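Local atomic coordinates of JSC1_58120g3 ([Leptolyngbya] sp. JSC-1, PDB entry 6XHG), a protein that binds a linear tetrapyrrole (bilin) chromophore in a GAF domain and probably serves as a cyanobacterial light sensor of the cyanobacteriochrome type. Residues E36-Y41 with G142-F147. Numbering follows the deposited sequence.
Sequences ERVTIY and GLLSAF. With BVX (3-[2-[(~{Z})-[5-[(4-ethenyl-3-methyl-5-oxidanylidene-pyrrol-2-ylidene)methyl]-3-(3-hydroxy-3-oxopropyl)-4-methyl-pyrrol-2-ylidene]methyl]-5-[(~{Z})-(3-ethyl-4-methyl-5-oxidanylidene-pyrrol-2-ylidene)methyl]-4-methyl-1~{H}-pyrrol-3-yl]propanoic acid), chain C.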
ATOM      1  N   GLU A  36      -4.257  -4.116 -10.972  1.00 35.13           N
ATOM      2  CA  GLU A  36      -4.699  -2.937 -11.703  1.00 33.66           C
ATOM      3  C   GLU A  36      -4.164  -1.624 -11.150  1.00 31.13           C
ATOM      4  O   GLU A  36      -4.146  -0.633 -11.887  1.00 28.47           O
ATOM      5  CB  GLU A  36      -6.229  -2.895 -11.754  1.00 39.15           C
ATOM      6  CG  GLU A  36      -6.804  -3.967 -12.666  1.00 45.86           C
ATOM      7  CD  GLU A  36      -8.238  -4.313 -12.344  1.00 51.99           C
ATOM      8  OE1 GLU A  36      -8.706  -3.948 -11.248  1.00 50.85           O
ATOM      9  OE2 GLU A  36      -8.897  -4.955 -13.191  1.00 56.86           O
ATOM     10  N   ARG A  37      -3.708  -1.577  -9.898  1.00 29.24           N
ATOM     11  CA  ARG A  37      -3.111  -0.325  -9.452  1.00 25.71           C
ATOM     12  C   ARG A  37      -2.165  -0.584  -8.292  1.00 27.01           C
ATOM     13  O   ARG A  37      -2.449  -1.409  -7.429  1.00 29.70           O
ATOM     14  CB  ARG A  37      -4.179   0.697  -9.040  1.00 26.69           C
ATOM     15  CG  ARG A  37      -3.684   2.140  -9.079  1.00 29.58           C
ATOM     16  CD  ARG A  37      -4.577   3.078  -8.281  1.00 37.53           C
ATOM     17  NE  ARG A  37      -5.956   3.120  -8.762  1.00 42.06           N
ATOM     18  CZ  ARG A  37      -6.375   3.861  -9.783  1.00 45.87           C
ATOM     19  NH1 ARG A  37      -5.518   4.615 -10.459  1.00 48.04           N
ATOM     20  NH2 ARG A  37      -7.650   3.836 -10.139  1.00 49.10           N
ATOM     21  N   VAL A  38      -1.025   0.103  -8.299  1.00 22.73           N
ATOM     22  CA  VAL A  38      -0.151   0.191  -7.136  1.00 27.61           C
ATOM     23  C   VAL A  38       0.176   1.659  -6.917  1.00 22.28           C
ATOM     24  O   VAL A  38       0.470   2.385  -7.873  1.00 24.33           O
ATOM     25  CB  VAL A  38       1.137  -0.640  -7.311  1.00 30.69           C
ATOM     26  CG1 VAL A  38       2.043  -0.485  -6.098  1.00 21.81           C
ATOM     27  CG2 VAL A  38       0.794  -2.100  -7.526  1.00 31.38           C
ATOM     28  N   THR A  39       0.095   2.100  -5.666  1.00 21.94           N
ATOM     29  CA  THR A  39       0.287   3.498  -5.323  1.00 24.22           C
ATOM     30  C   THR A  39       1.279   3.639  -4.181  1.00 23.95           C
ATOM     31  O   THR A  39       1.399   2.764  -3.314  1.00 28.11           O
ATOM     32  CB  THR A  39      -1.037   4.183  -4.942  1.00 24.67           C
ATOM     33  OG1 THR A  39      -1.594   3.547  -3.786  1.00 29.80           O
ATOM     34  CG2 THR A  39      -2.020   4.102  -6.086  1.00 24.07           C
ATOM     35  N   ILE A  40       1.967   4.778  -4.188  1.00 21.17           N
ATOM     36  CA  ILE A  40       2.735   5.281  -3.056  1.00 24.98           C
ATOM     37  C   ILE A  40       2.033   6.525  -2.534  1.00 24.00           C
ATOM     38  O   ILE A  40       1.730   7.445  -3.305  1.00 33.01           O
ATOM     39  CB  ILE A  40       4.193   5.578  -3.443  1.00 28.06           C
ATOM     40  CG1 ILE A  40       4.913   4.279  -3.808  1.00 24.68           C
ATOM     41  CG2 ILE A  40       4.910   6.271  -2.301  1.00 31.88           C
ATOM     42  CD1 ILE A  40       6.176   4.489  -4.609  1.00 26.10           C
ATOM     43  N   TYR A  41       1.728   6.531  -1.242  1.00 23.04           N
ATOM     44  CA  TYR A  41       0.946   7.580  -0.610  1.00 24.45           C
ATOM     45  C   TYR A  41       1.760   8.152   0.542  1.00 35.28           C
ATOM     46  O   TYR A  41       2.287   7.401   1.361  1.00 36.22           O
ATOM     47  CB  TYR A  41      -0.387   6.976  -0.151  1.00 24.72           C
ATOM     48  CG  TYR A  41      -1.258   7.763   0.795  1.00 26.78           C
ATOM     49  CD1 TYR A  41      -1.051   7.705   2.167  1.00 28.16           C
ATOM     50  CD2 TYR A  41      -2.326   8.514   0.322  1.00 32.55           C
ATOM     51  CE1 TYR A  41      -1.864   8.397   3.040  1.00 34.49           C
ATOM     52  CE2 TYR A  41      -3.146   9.210   1.189  1.00 34.02           C
ATOM     53  CZ  TYR A  41      -2.910   9.146   2.547  1.00 34.34           C
ATOM     54  OH  TYR A  41      -3.721   9.835   3.417  1.00 41.02           O
ATOM     55  N   GLY A 142       4.543   6.935   5.017  1.00 33.00           N
ATOM     56  CA  GLY A 142       3.469   6.771   4.063  1.00 32.14           C
ATOM     57  C   GLY A 142       3.017   5.332   3.979  1.00 33.25           C
ATOM     58  O   GLY A 142       3.272   4.525   4.875  1.00 37.00           O
ATOM     59  N   LEU A 143       2.336   5.027   2.883  1.00 25.52           N
ATOM     60  CA  LEU A 143       1.744   3.723   2.640  1.00 23.63           C
ATOM     61  C   LEU A 143       2.056   3.263   1.226  1.00 21.20           C
ATOM     62  O   LEU A 143       2.066   4.065   0.285  1.00 19.52           O
ATOM     63  CB  LEU A 143       0.223   3.768   2.839  1.00 25.48           C
ATOM     64  CG  LEU A 143      -0.318   4.293   4.172  1.00 23.17           C
ATOM     65  CD1 LEU A 143      -1.833   4.505   4.099  1.00 19.17           C
ATOM     66  CD2 LEU A 143       0.050   3.360   5.316  1.00 19.00           C
ATOM     67  N   LEU A 144       2.315   1.969   1.080  1.00 22.79           N
ATOM     68  CA  LEU A 144       2.392   1.323  -0.223  1.00 22.04           C
ATOM     69  C   LEU A 144       1.142   0.473  -0.377  1.00 22.57           C
ATOM     70  O   LEU A 144       0.902  -0.431   0.431  1.00 29.14           O
ATOM     71  CB  LEU A 144       3.653   0.467  -0.341  1.00 21.05           C
ATOM     72  CG  LEU A 144       3.729  -0.433  -1.575  1.00 27.06           C
ATOM     73  CD1 LEU A 144       3.851   0.399  -2.842  1.00 27.60           C
ATOM     74  CD2 LEU A 144       4.892  -1.405  -1.454  1.00 22.29           C
ATOM     75  N   SER A 145       0.352   0.752  -1.412  1.00 22.72           N
ATOM     76  CA  SER A 145      -0.937   0.098  -1.585  1.00 24.85           C
ATOM     77  C   SER A 145      -0.988  -0.661  -2.899  1.00 24.26           C
ATOM     78  O   SER A 145      -0.609  -0.130  -3.947  1.00 17.70           O
ATOM     79  CB  SER A 145      -2.077   1.120  -1.523  1.00 30.82           C
ATOM     80  OG  SER A 145      -2.059   1.820  -0.291  1.00 41.30           O
ATOM     81  N   ALA A 146      -1.442  -1.906  -2.829  1.00 27.67           N
ATOM     82  CA  ALA A 146      -1.801  -2.699  -3.997  1.00 26.83           C
ATOM     83  C   ALA A 146      -3.320  -2.805  -4.087  1.00 27.37           C
ATOM     84  O   ALA A 146      -3.969  -3.234  -3.127  1.00 28.19           O
ATOM     85  CB  ALA A 146      -1.168  -4.087  -3.924  1.00 19.52           C
ATOM     86  N   PHE A 147      -3.881  -2.413  -5.230  1.00 19.98           N
ATOM     87  CA  PHE A 147      -5.319  -2.319  -5.431  1.00 26.81           C
ATOM     88  C   PHE A 147      -5.701  -3.181  -6.626  1.00 25.32           C
ATOM     89  O   PHE A 147      -5.018  -3.169  -7.662  1.00 33.53           O
ATOM     90  CB  PHE A 147      -5.788  -0.878  -5.718  1.00 26.04           C
ATOM     91  CG  PHE A 147      -5.627   0.081  -4.571  1.00 28.77           C
ATOM     92  CD1 PHE A 147      -6.044  -0.254  -3.295  1.00 29.46           C
ATOM     93  CD2 PHE A 147      -5.092   1.342  -4.783  1.00 27.98           C
ATOM     94  CE1 PHE A 147      -5.913   0.643  -2.250  1.00 23.41           C
ATOM     95  CE2 PHE A 147      -4.955   2.240  -3.741  1.00 25.24           C
ATOM     96  CZ  PHE A 147      -5.369   1.890  -2.474  1.00 23.85           C
TER
HETATM   97  CHA BVX C 801      -9.345   2.646   8.687  1.00 27.29           C
HETATM   98  NA  BVX C 801      -8.424   3.658   6.489  1.00 30.50           N
HETATM   99  C1A BVX C 801      -8.427   2.731   7.467  1.00 27.60           C
HETATM  100  C2A BVX C 801      -7.425   1.828   7.190  1.00 29.68           C
HETATM  101  C3A BVX C 801      -6.808   2.222   6.041  1.00 30.86           C
HETATM  102  C4A BVX C 801      -7.443   3.375   5.603  1.00 31.76           C
HETATM  103  CMA BVX C 801      -5.640   1.473   5.408  1.00 29.61           C
HETATM  104  CAA BVX C 801      -7.064   0.618   8.050  1.00 27.50           C
HETATM  105  CBA BVX C 801      -6.029   1.088   9.079  1.00 33.44           C
HETATM  106  CGA BVX C 801      -6.351   0.556  10.476  1.00 41.99           C
HETATM  107  O1A BVX C 801      -7.296  -0.260  10.642  1.00 44.72           O
HETATM  108  O2A BVX C 801      -5.665   0.934  11.463  1.00 40.39           O
HETATM  109  CHB BVX C 801      -7.180   4.257   4.368  1.00 29.97           C
HETATM  110  NB  BVX C 801      -6.135   2.909   2.673  1.00 29.80           N
HETATM  111  C1B BVX C 801      -6.332   4.051   3.370  1.00 26.23           C
HETATM  112  C2B BVX C 801      -5.511   5.016   2.830  1.00 25.25           C
HETATM  113  C3B BVX C 801      -4.809   4.464   1.822  1.00 23.12           C
HETATM  114  C4B BVX C 801      -5.191   3.146   1.724  1.00 34.15           C
HETATM  115  CMB BVX C 801      -5.409   6.466   3.286  1.00 21.97           C
HETATM  116  OB  BVX C 801      -4.779   2.349   0.947  1.00 30.70           O
HETATM  117  CAB BVX C 801      -3.771   5.193   0.966  1.00 22.64           C
HETATM  118  CBB BVX C 801      -3.530   4.819  -0.272  1.00 21.77           C
HETATM  119  NC  BVX C 801     -12.257   6.634   6.363  1.00 29.97           N
HETATM  120  C1C BVX C 801     -12.585   7.682   5.559  1.00 31.92           C
HETATM  121  C2C BVX C 801     -13.802   8.165   5.968  1.00 36.67           C
HETATM  122  C3C BVX C 801     -14.217   7.420   7.008  1.00 33.33           C
HETATM  123  C4C BVX C 801     -13.255   6.468   7.260  1.00 30.03           C
HETATM  124  CMC BVX C 801     -14.559   9.341   5.350  1.00 38.60           C
HETATM  125  OC  BVX C 801     -11.943   8.115   4.661  1.00 29.21           O
HETATM  126  CAC BVX C 801     -15.531   7.614   7.768  1.00 38.90           C
HETATM  127  CBC BVX C 801     -15.355   8.225   9.157  1.00 48.35           C
HETATM  128  CHD BVX C 801     -13.354   5.563   8.220  1.00 29.88           C
HETATM  129  ND  BVX C 801     -11.081   4.234   8.084  1.00 26.81           N
HETATM  130  C1D BVX C 801     -12.286   4.545   8.654  1.00 29.09           C
HETATM  131  C2D BVX C 801     -12.453   3.753   9.761  1.00 25.40           C
HETATM  132  C3D BVX C 801     -11.368   2.966   9.886  1.00 29.59           C
HETATM  133  C4D BVX C 801     -10.510   3.258   8.849  1.00 28.64           C
HETATM  134  CMD BVX C 801     -13.664   3.777  10.693  1.00 19.50           C
HETATM  135  CAD BVX C 801     -11.143   1.932  10.989  1.00 30.36           C
HETATM  136  CBD BVX C 801     -11.217   0.505  10.437  1.00 31.15           C
HETATM  137  CGD BVX C 801     -12.540   0.286   9.710  1.00 31.05           C
HETATM  138  O1D BVX C 801     -13.629   0.538  10.284  1.00 35.98           O
HETATM  139  O2D BVX C 801     -12.540  -0.157   8.536  1.00 32.70           O
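Tyr41 and Leu143 form one end of an antiparallel strand pair in the central sheet of the GAF domain, where strand 37-43 lies beside strand 139-148. The N-to-C directions of the two short strand segments differ by 165°, and their axes approach to 4.7 Å; three hydrogen-bonded pairs, Arg37 with Phe147, Thr39 with Ser145 and Tyr41 with Leu143, each close a two-bond ring. Residues alternate between the faces: Val38, Ile40, Leu144 and Ala146 pack against helices 18-33 and 157-178, whereas Arg37, Thr39, Tyr41, Leu143, Ser145 and Phe147 occupy the bilin side.

Tyr41 can be followed outward. Its CB lies 3.8 Å from both Leu143 O and the vinyl carbon CBB of the bilin. With CG anti to the backbone N (chi1 167°), the ring is carried alongside Leu143, CD1 meeting Leu143 CD1 at 3.8 Å. The other vinyl carbon, CAB, sits over one ring face, 3.6 Å from CG and offset toward the rim; farther out, CZ meets the methyl CMB at 3.7 Å. The hydroxyl reaches Trp68 O by a hydrogen bond, and Trp68 NE1 in turn is hydrogen-bonded to the bilin.

The vinyl-bearing pyrrole ring of the bilin is also held at its carbonyl by Ser145, whose OG donates a hydrogen bond to OB at 3.0 Å, while the edge of Phe147 approaches that oxygen near the ring plane. Farther along, Arg37 CD meets the edge of Phe147; the guanidinium plane is turned 71° from the ring, and NH1 forms a salt bridge with Glu54 and also hydrogen-bonds Arg61 O. On the helix side, Leu144 CD1 bridges Val38 CG1 and Ile40 CG1. Buried Thr39 OG1 has no polar partner in the model, lying instead 3.4 Å from Ser145 CB and 3.6 Å from Phe147 CE2.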